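Local coordinates for protein glutathione S-transferase (Bombyx mori, PDB 3AY8) that probably transfers glutathione to electrophilic compounds, as a homodimeric cytosolic enzyme of the glutathione transferase family, at residues L6-V11 with I31-L36; L19-A24 with A159-Y164. One frame throughout, in Å; residues are numbered along the deposited sequence.

Overall arrangement
Helix 13-25 links the two contacts: it connects the strands paired in contact 1 and supplies one side of contact 2. Contact 1 (6-11 with 31-36) pairs the two parallel strands within the thioredoxin-like N-terminal domain; it is partly buried, with backbone hydrogen bonds at its centre and an outer margin at the edge strand 30-33. Contact 2 (19-24 with 159-164) is buried, its centre about 7 Å from the centre of the chain, and joins that helix to the all-helical C-terminal domain by side-chain packing. The contact centres lie about 16 Å apart, yet Leu19 of contact 2 packs against Leu6, His8 and Ile31 of contact 1.

Contact 1 of 2, residues L6-V11 with I31-L36; sequences LYHFPV and IEIVNL
Phe9 and Leu36 meet where the two strands have already ended: CB of Leu36 sits over one face of the phenyl ring, a CH-pi contact 4.2 Å from the ring centroid, and the backbone N of Leu36 lies over the centre of the same face. CB of Val11 lies over the opposite face, toward the rim. With CG anti to the backbone N (chi1 -178°), the Phe9 ring is carried alongside the Val34-Leu36 backbone, where its CD1 comes within 3.2 Å of Val34 O. Replacing Phe9 by alanine would probably leave Leu36 CB without the aromatic face it rests on and Phe37 without its edge-to-face partner, and open a gap between the two loops. Behind this packed end, strands 5-8 and 30-33 run parallel, the two strands of a beta-alpha-beta unit whose connection is helix 13-25, as in the thioredoxin-like half of glutathione transferases. Three backbone bonds join them: Glu32 N to Leu6 O (2.9 Å), His8 N to Glu32 O (2.9 Å) and Val34 N to His8 O (2.8 Å). On the face carrying Tyr7, the ring lies alongside Glu32 in one of its two modelled conformers, while Val34 CG2 reaches the ring edge in its plane; Leu49 and Phe46 of helix 44-49 pack on Tyr7 and Val34. The His8 face is looser outward: Ile33, exposed on the edge strand, bends its CD1 back to Pro10 CG at 3.8 Å, and partly exposed Ile31 lays CG2 against His8 CB at 3.9 Å. Inward, His8 and Ile31 both rest on Leu19 of the connecting helix.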
loop_
_atom_site.group_PDB
_atom_site.type_symbol
_atom_site.label_atom_id
_atom_site.label_comp_id
_atom_site.label_asym_id
_atom_site.label_seq_id
_atom_site.Cartn_x
_atom_site.Cartn_y
_atom_site.Cartn_z
ATOM N N LEU A 6 20.879 -4.671 -3.352
ATOM C CA LEU A 6 19.858 -3.752 -2.833
ATOM C C LEU A 6 20.411 -2.338 -2.741
ATOM O O LEU A 6 21.427 -2.113 -2.082
ATOM C CB LEU A 6 19.353 -4.211 -1.460
ATOM C CG LEU A 6 18.200 -3.396 -0.850
ATOM C CD1 LEU A 6 16.899 -3.655 -1.592
ATOM C CD2 LEU A 6 18.026 -3.691 0.621
ATOM N N TYR A 7 19.759 -1.399 -3.424
ATOM C CA TYR A 7 20.068 0.017 -3.258
ATOM C C TYR A 7 19.239 0.547 -2.089
ATOM O O TYR A 7 18.001 0.530 -2.136
ATOM C CB TYR A 7 19.806 0.797 -4.548
ATOM C CG TYR A 7 20.729 0.361 -5.675
ATOM C CD1 TYR A 7 21.911 1.064 -5.944
ATOM C CD2 TYR A 7 20.446 -0.776 -6.439
ATOM C CE1 TYR A 7 22.776 0.659 -6.965
ATOM C CE2 TYR A 7 21.299 -1.189 -7.462
ATOM C CZ TYR A 7 22.463 -0.466 -7.712
ATOM O OH TYR A 7 23.308 -0.862 -8.716
ATOM N N HIS A 8 19.937 1.024 -1.058
ATOM C CA HIS A 8 19.366 1.141 0.285
ATOM C C HIS A 8 19.710 2.474 0.931
ATOM O O HIS A 8 20.855 2.942 0.855
ATOM C CB HIS A 8 19.881 -0.030 1.147
ATOM C CG HIS A 8 19.406 -0.019 2.570
ATOM N ND1 HIS A 8 20.266 -0.165 3.643
ATOM C CD2 HIS A 8 18.162 0.089 3.099
ATOM C CE1 HIS A 8 19.570 -0.142 4.769
ATOM N NE2 HIS A 8 18.294 0.014 4.466
ATOM N N PHE A 9 18.721 3.087 1.571
ATOM C CA PHE A 9 18.953 4.285 2.379
ATOM C C PHE A 9 18.552 3.952 3.817
ATOM O O PHE A 9 17.355 3.879 4.108
ATOM C CB PHE A 9 18.131 5.466 1.822
ATOM C CG PHE A 9 18.339 6.788 2.551
ATOM C CD1 PHE A 9 19.588 7.151 3.058
ATOM C CD2 PHE A 9 17.279 7.680 2.696
ATOM C CE1 PHE A 9 19.775 8.386 3.703
ATOM C CE2 PHE A 9 17.450 8.913 3.335
ATOM C CZ PHE A 9 18.704 9.266 3.839
ATOM N N PRO A 10 19.548 3.746 4.720
ATOM C CA PRO A 10 19.235 3.234 6.062
ATOM C C PRO A 10 18.221 4.073 6.839
ATOM O O PRO A 10 17.557 3.555 7.715
ATOM C CB PRO A 10 20.592 3.228 6.772
ATOM C CG PRO A 10 21.591 3.085 5.655
ATOM C CD PRO A 10 21.005 3.880 4.512
ATOM N N VAL A 11 18.088 5.344 6.502
ATOM C CA VAL A 11 17.136 6.224 7.181
ATOM C C VAL A 11 15.672 5.873 6.874
ATOM O O VAL A 11 14.783 6.087 7.711
ATOM C CB VAL A 11 17.411 7.702 6.816
ATOM C CG1 VAL A 11 16.254 8.626 7.237
ATOM C CG2 VAL A 11 18.730 8.164 7.450
ATOM N N ILE A 31 24.869 -4.513 -0.662
ATOM C CA ILE A 31 24.118 -3.356 -0.233
ATOM C C ILE A 31 24.852 -2.115 -0.687
ATOM O O ILE A 31 25.973 -1.840 -0.238
ATOM C CB ILE A 31 23.918 -3.319 1.302
ATOM C CG1 ILE A 31 23.141 -4.555 1.779
ATOM C CG2 ILE A 31 23.205 -2.012 1.727
ATOM C CD1 ILE A 31 23.096 -4.708 3.269
ATOM N N GLU A 32 24.235 -1.400 -1.612
ATOM C CA GLU A 32 24.750 -0.118 -2.061
ATOM C C GLU A 32 24.003 0.988 -1.324
ATOM O O GLU A 32 22.803 1.158 -1.526
ATOM C CB GLU A 32 24.551 0.026 -3.567
ATOM C CG GLU A 32 25.063 1.337 -4.130
ATOM C CD GLU A 32 26.447 1.210 -4.714
ATOM O OE1 GLU A 32 26.568 0.689 -5.844
ATOM O OE2 GLU A 32 27.412 1.632 -4.045
ATOM N N ILE A 33 24.714 1.722 -0.467
ATOM C CA ILE A 33 24.124 2.804 0.302
ATOM C C ILE A 33 23.874 3.997 -0.614
ATOM O O ILE A 33 24.768 4.436 -1.341
ATOM C CB ILE A 33 25.000 3.206 1.524
ATOM C CG1 ILE A 33 25.210 2.011 2.480
ATOM C CG2 ILE A 33 24.404 4.413 2.255
ATOM C CD1 ILE A 33 23.891 1.423 3.089
ATOM N N VAL A 34 22.642 4.495 -0.590
ATOM C CA VAL A 34 22.223 5.616 -1.425
ATOM C C VAL A 34 21.759 6.714 -0.477
ATOM O O VAL A 34 20.706 6.599 0.147
ATOM C CB VAL A 34 21.083 5.195 -2.409
ATOM C CG1 VAL A 34 20.621 6.369 -3.272
ATOM C CG2 VAL A 34 21.536 4.042 -3.303
ATOM N N ASN A 35 22.563 7.764 -0.348
ATOM C CA ASN A 35 22.210 8.880 0.518
ATOM C C ASN A 35 21.250 9.828 -0.199
ATOM O O ASN A 35 21.670 10.695 -0.969
ATOM C CB ASN A 35 23.464 9.620 0.997
ATOM C CG ASN A 35 23.155 10.705 2.011
ATOM O OD1 ASN A 35 21.997 11.081 2.216
ATOM N ND2 ASN A 35 24.195 11.218 2.657
ATOM N N LEU A 36 19.958 9.660 0.062
ATOM C CA LEU A 36 18.952 10.532 -0.536
ATOM C C LEU A 36 19.004 11.977 -0.014
ATOM O O LEU A 36 18.542 12.894 -0.693
ATOM C CB LEU A 36 17.547 9.934 -0.412
ATOM C CG LEU A 36 17.246 8.699 -1.275
ATOM C CD1 LEU A 36 15.760 8.382 -1.222
ATOM C CD2 LEU A 36 17.706 8.863 -2.732
#

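Contact 2 of 2, residues L19-A24 with A159-Y164; sequences LLAARA and ADTSIY
Leu20 and Thr161 face each other where the helices come closest, CB to CB at 3.7 Å and CA to CA at 5.7 Å. CG2 of the threonine lies 3.7 Å from Leu20 O and 4.2 Å from Ala24 CB, while its OG1 side looks toward Ala21 CB. The small side chains of Ala21 and Ala24 probably let Thr161 lie close against the backbone of helix 13-25. Farther along, Leu20 CD1 touches both Thr161 O, at 3.5 Å, and Tyr164 CD2, at 3.7 Å; the leucine and tyrosine side chains cross at about a right angle. The contact between the segments is made by apolar and van der Waals packing; the hydroxyls of Thr161 and Tyr164 find their partners outside it. Thr161 OG1, set between its own backbone N and carbonyl carbon (chi1 47°), hydrogen-bonds to Ile158 O one turn earlier, which fixes the rotation that presents CG2 to Leu20 and Ala24. Tyr164 OH is held by Glu200 of helix 196-213, keeping the ring beside Leu20, and Asn199 of that helix touches both Leu20 and Tyr164. The segment axes approach to 8.8 Å at 145°, an inclined antiparallel packing of the N-terminal domain's first helix on helix 158-173 of the C-terminal domain. Helix 90-120 packs on Ala159, Ser162 and Ile163, helix 181-190 on Ile163 and Tyr164, and Leu19 turns to strands 5-8 and 30-33.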
loop_
_atom_site.group_PDB
_atom_site.type_symbol
_atom_site.label_atom_id
_atom_site.label_comp_id
_atom_site.label_asym_id
_atom_site.label_seq_id
_atom_site.Cartn_x
_atom_site.Cartn_y
_atom_site.Cartn_z
ATOM N N LEU A 19 15.387 -4.617 3.475
ATOM C CA LEU A 19 16.617 -5.263 3.980
ATOM C C LEU A 19 16.310 -6.277 5.080
ATOM O O LEU A 19 16.848 -7.396 5.086
ATOM C CB LEU A 19 17.658 -4.223 4.431
ATOM C CG LEU A 19 19.001 -4.764 4.957
ATOM C CD1 LEU A 19 19.714 -5.678 3.968
ATOM C CD2 LEU A 19 19.934 -3.626 5.402
ATOM N N LEU A 20 15.414 -5.907 5.995
ATOM C CA LEU A 20 14.987 -6.829 7.038
ATOM C C LEU A 20 14.448 -8.140 6.470
ATOM O O LEU A 20 14.662 -9.203 7.056
ATOM C CB LEU A 20 13.933 -6.175 7.939
ATOM C CG LEU A 20 14.415 -5.285 9.099
ATOM C CD1 LEU A 20 13.256 -4.450 9.630
ATOM C CD2 LEU A 20 15.038 -6.109 10.243
ATOM N N ALA A 21 13.715 -8.058 5.357
ATOM C CA ALA A 21 13.199 -9.263 4.691
ATOM C C ALA A 21 14.360 -10.110 4.162
ATOM O O ALA A 21 14.363 -11.327 4.326
ATOM C CB ALA A 21 12.251 -8.896 3.552
ATOM N N ALA A 22 15.325 -9.462 3.516
ATOM C CA ALA A 22 16.532 -10.160 3.045
ATOM C C ALA A 22 17.260 -10.844 4.219
ATOM O O ALA A 22 17.647 -12.001 4.106
ATOM C CB ALA A 22 17.462 -9.200 2.303
ATOM N N ARG A 23 17.396 -10.149 5.353
ATOM C CA ARG A 23 18.015 -10.751 6.552
ATOM C C ARG A 23 17.213 -11.946 7.057
ATOM O O ARG A 23 17.789 -12.970 7.417
ATOM C CB ARG A 23 18.188 -9.739 7.695
ATOM C CG ARG A 23 18.963 -8.450 7.350
ATOM C CD ARG A 23 20.259 -8.728 6.599
ATOM N NE ARG A 23 21.211 -7.615 6.632
ATOM C CZ ARG A 23 22.370 -7.628 5.978
ATOM N NH1 ARG A 23 22.707 -8.673 5.233
ATOM N NH2 ARG A 23 23.196 -6.608 6.065
ATOM N N ALA A 24 15.884 -11.813 7.074
ATOM C CA ALA A 24 15.014 -12.860 7.608
ATOM C C ALA A 24 15.086 -14.157 6.801
ATOM O O ALA A 24 15.170 -15.237 7.387
ATOM C CB ALA A 24 13.568 -12.366 7.704
ATOM N N ALA A 159 5.438 -9.755 6.794
ATOM C CA ALA A 159 4.551 -8.684 7.298
ATOM C C ALA A 159 5.153 -8.055 8.576
ATOM O O ALA A 159 5.087 -6.841 8.777
ATOM C CB ALA A 159 3.154 -9.215 7.552
ATOM N N ASP A 160 5.789 -8.870 9.409
ATOM C CA ASP A 160 6.468 -8.338 10.608
ATOM C C ASP A 160 7.695 -7.507 10.287
ATOM O O ASP A 160 7.910 -6.489 10.920
ATOM C CB ASP A 160 6.842 -9.448 11.590
ATOM C CG ASP A 160 5.637 -10.233 12.053
ATOM O OD1 ASP A 160 4.916 -9.738 12.955
ATOM O OD2 ASP A 160 5.426 -11.338 11.517
ATOM N N THR A 161 8.505 -7.932 9.319
ATOM C CA THR A 161 9.681 -7.136 8.957
ATOM C C THR A 161 9.293 -5.742 8.433
ATOM O O THR A 161 9.895 -4.748 8.827
ATOM C CB THR A 161 10.637 -7.884 8.008
ATOM O OG1 THR A 161 9.896 -8.472 6.942
ATOM C CG2 THR A 161 11.374 -9.007 8.780
ATOM N N SER A 162 8.264 -5.668 7.583
ATOM C CA SER A 162 7.810 -4.378 7.048
ATOM C C SER A 162 7.193 -3.485 8.130
ATOM O O SER A 162 7.524 -2.301 8.241
ATOM C CB SER A 162 6.802 -4.601 5.910
ATOM O OG SER A 162 7.471 -5.075 4.741
ATOM N N ILE A 163 6.279 -4.053 8.918
ATOM C CA ILE A 163 5.596 -3.295 9.963
ATOM C C ILE A 163 6.575 -2.902 11.089
ATOM O O ILE A 163 6.487 -1.812 11.633
ATOM C CB ILE A 163 4.329 -4.045 10.470
ATOM C CG1 ILE A 163 3.313 -4.162 9.312
ATOM C CG2 ILE A 163 3.686 -3.317 11.638
ATOM C CD1 ILE A 163 2.017 -4.956 9.647
ATOM N N TYR A 164 7.542 -3.767 11.384
ATOM C CA TYR A 164 8.620 -3.409 12.306
ATOM C C TYR A 164 9.450 -2.214 11.788
ATOM O O TYR A 164 9.757 -1.285 12.549
ATOM C CB TYR A 164 9.482 -4.638 12.635
ATOM C CG TYR A 164 10.732 -4.361 13.443
ATOM C CD1 TYR A 164 10.694 -3.529 14.572
ATOM C CD2 TYR A 164 11.951 -4.963 13.098
ATOM C CE1 TYR A 164 11.837 -3.270 15.315
ATOM C CE2 TYR A 164 13.105 -4.729 13.845
ATOM C CZ TYR A 164 13.038 -3.868 14.951
ATOM O OH TYR A 164 14.158 -3.625 15.708
#